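Local structure of nicotinate phosphoribosyltransferase (Porphyromonas gingivalis, 2IM5) at residues 12-17 with 118-123. The protein probably catalyses the ATP-dependent joining of nicotinate to the ribose 5-phosphate of 5-phospho-alpha-D-ribose 1-diphosphate, giving nicotinate mononucleotide for NAD biosynthesis. Sequence-based numbering, arbitrary orientation.
Sequences LYKFTT and LWETPI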
ATOM      1  N   LEU A  12       4.833  -4.997  -2.664  1.00 17.50           N
ATOM      2  CA  LEU A  12       6.220  -4.568  -2.775  1.00 17.58           C
ATOM      3  C   LEU A  12       6.622  -3.623  -1.648  1.00 17.10           C
ATOM      4  O   LEU A  12       7.688  -3.768  -1.059  1.00 18.17           O
ATOM      5  CB  LEU A  12       6.442  -3.864  -4.114  1.00 15.18           C
ATOM      6  CG  LEU A  12       7.797  -3.161  -4.249  1.00 16.10           C
ATOM      7  CD1 LEU A  12       8.912  -4.203  -4.247  1.00 13.85           C
ATOM      8  CD2 LEU A  12       7.830  -2.336  -5.536  1.00 15.95           C
ATOM      9  N   TYR A  13       5.757  -2.663  -1.333  1.00 17.36           N
ATOM     10  CA  TYR A  13       6.090  -1.688  -0.308  1.00 17.25           C
ATOM     11  C   TYR A  13       6.372  -2.279   1.065  1.00 17.53           C
ATOM     12  O   TYR A  13       7.040  -1.646   1.882  1.00 17.71           O
ATOM     13  CB  TYR A  13       5.010  -0.597  -0.231  1.00 18.85           C
ATOM     14  CG  TYR A  13       3.735  -0.970   0.498  1.00 20.90           C
ATOM     15  CD1 TYR A  13       3.649  -0.875   1.890  1.00 20.39           C
ATOM     16  CD2 TYR A  13       2.601  -1.375  -0.207  1.00 20.68           C
ATOM     17  CE1 TYR A  13       2.462  -1.167   2.558  1.00 20.55           C
ATOM     18  CE2 TYR A  13       1.408  -1.673   0.451  1.00 22.29           C
ATOM     19  CZ  TYR A  13       1.344  -1.564   1.836  1.00 23.28           C
ATOM     20  OH  TYR A  13       0.158  -1.839   2.493  1.00 23.38           O
ATOM     21  N   LYS A  14       5.882  -3.487   1.326  1.00 17.87           N
ATOM     22  CA  LYS A  14       6.136  -4.121   2.614  1.00 16.69           C
ATOM     23  C   LYS A  14       7.628  -4.442   2.715  1.00 18.24           C
ATOM     24  O   LYS A  14       8.234  -4.290   3.779  1.00 18.56           O
ATOM     25  CB  LYS A  14       5.293  -5.393   2.764  1.00 18.39           C
ATOM     26  CG  LYS A  14       3.772  -5.149   2.722  1.00 20.62           C
ATOM     27  CD  LYS A  14       3.169  -4.726   4.070  1.00 20.28           C
ATOM     28  CE  LYS A  14       3.714  -3.391   4.586  1.00 21.15           C
ATOM     29  NZ  LYS A  14       2.972  -2.892   5.789  1.00 19.96           N
ATOM     30  N   PHE A  15       8.229  -4.868   1.603  1.00 17.77           N
ATOM     31  CA  PHE A  15       9.656  -5.185   1.598  1.00 17.76           C
ATOM     32  C   PHE A  15      10.530  -3.933   1.548  1.00 17.41           C
ATOM     33  O   PHE A  15      11.535  -3.848   2.254  1.00 20.54           O
ATOM     34  CB  PHE A  15      10.025  -6.089   0.416  1.00 17.54           C
ATOM     35  CG  PHE A  15       9.463  -7.476   0.509  1.00 19.71           C
ATOM     36  CD1 PHE A  15       9.496  -8.180   1.702  1.00 19.32           C
ATOM     37  CD2 PHE A  15       8.922  -8.092  -0.611  1.00 22.92           C
ATOM     38  CE1 PHE A  15       9.001  -9.480   1.781  1.00 18.24           C
ATOM     39  CE2 PHE A  15       8.424  -9.397  -0.538  1.00 23.37           C
ATOM     40  CZ  PHE A  15       8.467 -10.088   0.665  1.00 19.62           C
ATOM     41  N   THR A  16      10.163  -2.960   0.719  1.00 15.54           N
ATOM     42  CA  THR A  16      10.966  -1.746   0.619  1.00 14.69           C
ATOM     43  C   THR A  16      10.933  -0.943   1.917  1.00 14.50           C
ATOM     44  O   THR A  16      11.946  -0.376   2.335  1.00 15.96           O
ATOM     45  CB  THR A  16      10.513  -0.848  -0.566  1.00 12.82           C
ATOM     46  OG1 THR A  16       9.139  -0.474  -0.398  1.00 14.63           O
ATOM     47  CG2 THR A  16      10.672  -1.595  -1.881  1.00 11.62           C
ATOM     48  N   THR A  17       9.773  -0.890   2.559  1.00 14.13           N
ATOM     49  CA  THR A  17       9.664  -0.170   3.822  1.00 15.52           C
ATOM     50  C   THR A  17      10.275  -1.039   4.912  1.00 14.14           C
ATOM     51  O   THR A  17      10.869  -0.537   5.860  1.00 17.12           O
ATOM     52  CB  THR A  17       8.202   0.129   4.168  1.00 16.18           C
ATOM     53  OG1 THR A  17       7.580   0.732   3.032  1.00 17.87           O
ATOM     54  CG2 THR A  17       8.111   1.089   5.359  1.00 15.88           C
ATOM     55  N   LEU A 118       5.378  -6.510   8.010  1.00 17.07           N
ATOM     56  CA  LEU A 118       5.143  -7.554   7.013  1.00 18.29           C
ATOM     57  C   LEU A 118       3.807  -8.303   7.166  1.00 18.45           C
ATOM     58  O   LEU A 118       3.380  -8.984   6.241  1.00 17.05           O
ATOM     59  CB  LEU A 118       6.303  -8.558   7.030  1.00 17.24           C
ATOM     60  CG  LEU A 118       7.702  -7.951   6.847  1.00 19.72           C
ATOM     61  CD1 LEU A 118       8.752  -9.054   6.937  1.00 18.11           C
ATOM     62  CD2 LEU A 118       7.792  -7.234   5.498  1.00 18.35           C
ATOM     63  N   TRP A 119       3.154  -8.171   8.321  1.00 17.74           N
ATOM     64  CA  TRP A 119       1.875  -8.836   8.566  1.00 18.46           C
ATOM     65  C   TRP A 119       0.686  -8.205   7.837  1.00 20.14           C
ATOM     66  O   TRP A 119      -0.227  -8.909   7.412  1.00 20.86           O
ATOM     67  CB  TRP A 119       1.530  -8.832  10.067  1.00 17.84           C
ATOM     68  CG  TRP A 119       2.268  -9.811  10.928  1.00 17.20           C
ATOM     69  CD1 TRP A 119       3.162  -9.515  11.920  1.00 18.05           C
ATOM     70  CD2 TRP A 119       2.119 -11.241  10.934  1.00 16.54           C
ATOM     71  NE1 TRP A 119       3.570 -10.667  12.546  1.00 17.48           N
ATOM     72  CE2 TRP A 119       2.950 -11.741  11.963  1.00 16.28           C
ATOM     73  CE3 TRP A 119       1.361 -12.143  10.173  1.00 16.80           C
ATOM     74  CZ2 TRP A 119       3.049 -13.109  12.254  1.00 15.44           C
ATOM     75  CZ3 TRP A 119       1.455 -13.504  10.460  1.00 17.57           C
ATOM     76  CH2 TRP A 119       2.296 -13.974  11.495  1.00 17.07           C
ATOM     77  N   GLU A 120       0.698  -6.880   7.694  1.00 20.28           N
ATOM     78  CA  GLU A 120      -0.421  -6.152   7.088  1.00 21.78           C
ATOM     79  C   GLU A 120      -1.140  -6.738   5.877  1.00 22.42           C
ATOM     80  O   GLU A 120      -2.306  -7.132   5.976  1.00 22.10           O
ATOM     81  CB  GLU A 120      -0.023  -4.717   6.736  1.00 20.75           C
ATOM     82  CG  GLU A 120      -1.237  -3.864   6.338  1.00 23.50           C
ATOM     83  CD  GLU A 120      -0.891  -2.704   5.413  1.00 23.86           C
ATOM     84  OE1 GLU A 120       0.311  -2.503   5.139  1.00 25.09           O
ATOM     85  OE2 GLU A 120      -1.818  -1.995   4.954  1.00 23.12           O
ATOM     86  N   THR A 121      -0.459  -6.760   4.735  1.00 22.70           N
ATOM     87  CA  THR A 121      -1.059  -7.253   3.505  1.00 23.64           C
ATOM     88  C   THR A 121      -1.533  -8.705   3.562  1.00 23.53           C
ATOM     89  O   THR A 121      -2.659  -8.999   3.171  1.00 23.70           O
ATOM     90  CB  THR A 121      -0.101  -7.049   2.301  1.00 26.18           C
ATOM     91  OG1 THR A 121       0.054  -5.645   2.049  1.00 25.89           O
ATOM     92  CG2 THR A 121      -0.668  -7.699   1.044  1.00 25.57           C
ATOM     93  N   PRO A 122      -0.685  -9.632   4.047  1.00 22.37           N
ATOM     94  CA  PRO A 122      -1.104 -11.034   4.123  1.00 21.81           C
ATOM     95  C   PRO A 122      -2.358 -11.215   4.988  1.00 22.19           C
ATOM     96  O   PRO A 122      -3.294 -11.919   4.602  1.00 21.00           O
ATOM     97  CB  PRO A 122       0.115 -11.724   4.728  1.00 22.84           C
ATOM     98  CG  PRO A 122       1.254 -10.874   4.256  1.00 20.20           C
ATOM     99  CD  PRO A 122       0.727  -9.485   4.444  1.00 21.44           C
ATOM    100  N   ILE A 123      -2.378 -10.578   6.156  1.00 21.46           N
ATOM    101  CA  ILE A 123      -3.531 -10.688   7.047  1.00 22.06           C
ATOM    102  C   ILE A 123      -4.816 -10.162   6.411  1.00 21.02           C
ATOM    103  O   ILE A 123      -5.865 -10.791   6.524  1.00 21.49           O
ATOM    104  CB  ILE A 123      -3.279  -9.963   8.395  1.00 22.97           C
ATOM    105  CG1 ILE A 123      -2.245 -10.753   9.208  1.00 23.05           C
ATOM    106  CG2 ILE A 123      -4.589  -9.824   9.180  1.00 21.78           C
ATOM    107  CD1 ILE A 123      -1.965 -10.185  10.597  1.00 24.10           C
TER
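Segments of helices 12-24 and 120-134, both in the NAPRTase N-terminal family region, meet near the N-terminal ends of these helices in the buried interior of the chain, where Y13 and K14 both converge on the carboxylate of E120. The contact is a worked example of one acidic oxygen organising two neighbouring donors. E120 OE1 accepts a hydrogen bond from Y13 OH at 2.7 Å and a salt-bridging one from K14 NZ at 2.8 Å. The two donors use different approaches: the lysine takes the anti lone pair of OE1, away from OE2, whereas the phenol comes from above the carboxylate, 38° out of its plane. Ring and carboxylate planes stand 61° apart, with OE1 lying at the edge of the tyrosine ring.

E120 spans the gap with CG anti to its backbone N (chi1 -170°) and an extended chain beyond. K14 CG lies over one face of the Y13 ring, 4.2 Å above the plane and offset toward the rim; bends at chi2 and chi3 then turn CD, CE and NZ toward the glutamate. K14 CG and CD also run past T121 OG1, each 3.8 Å from that oxygen, which is hydrogen-bonded to D11. On another side of the contact, L118 CD2 makes a van der Waals contact with the backbone carbonyl K14 O at 3.4 Å and an apolar one with F15 CD1 at 4.3 Å.

Further charges extend the cluster: K14 NZ also pairs with E214 on helix 213-223 and bonds to T117 O, while E120 OE2 forms a salt bridge with R168. The carboxylate is thus gripped through both oxygens, which probably restricts its rotation and ties segments 12-17 and 118-123 to the parts of the fold that supply E214 and R168; its negative charge is probably offset by R168 and by K14, which E120 shares with E214.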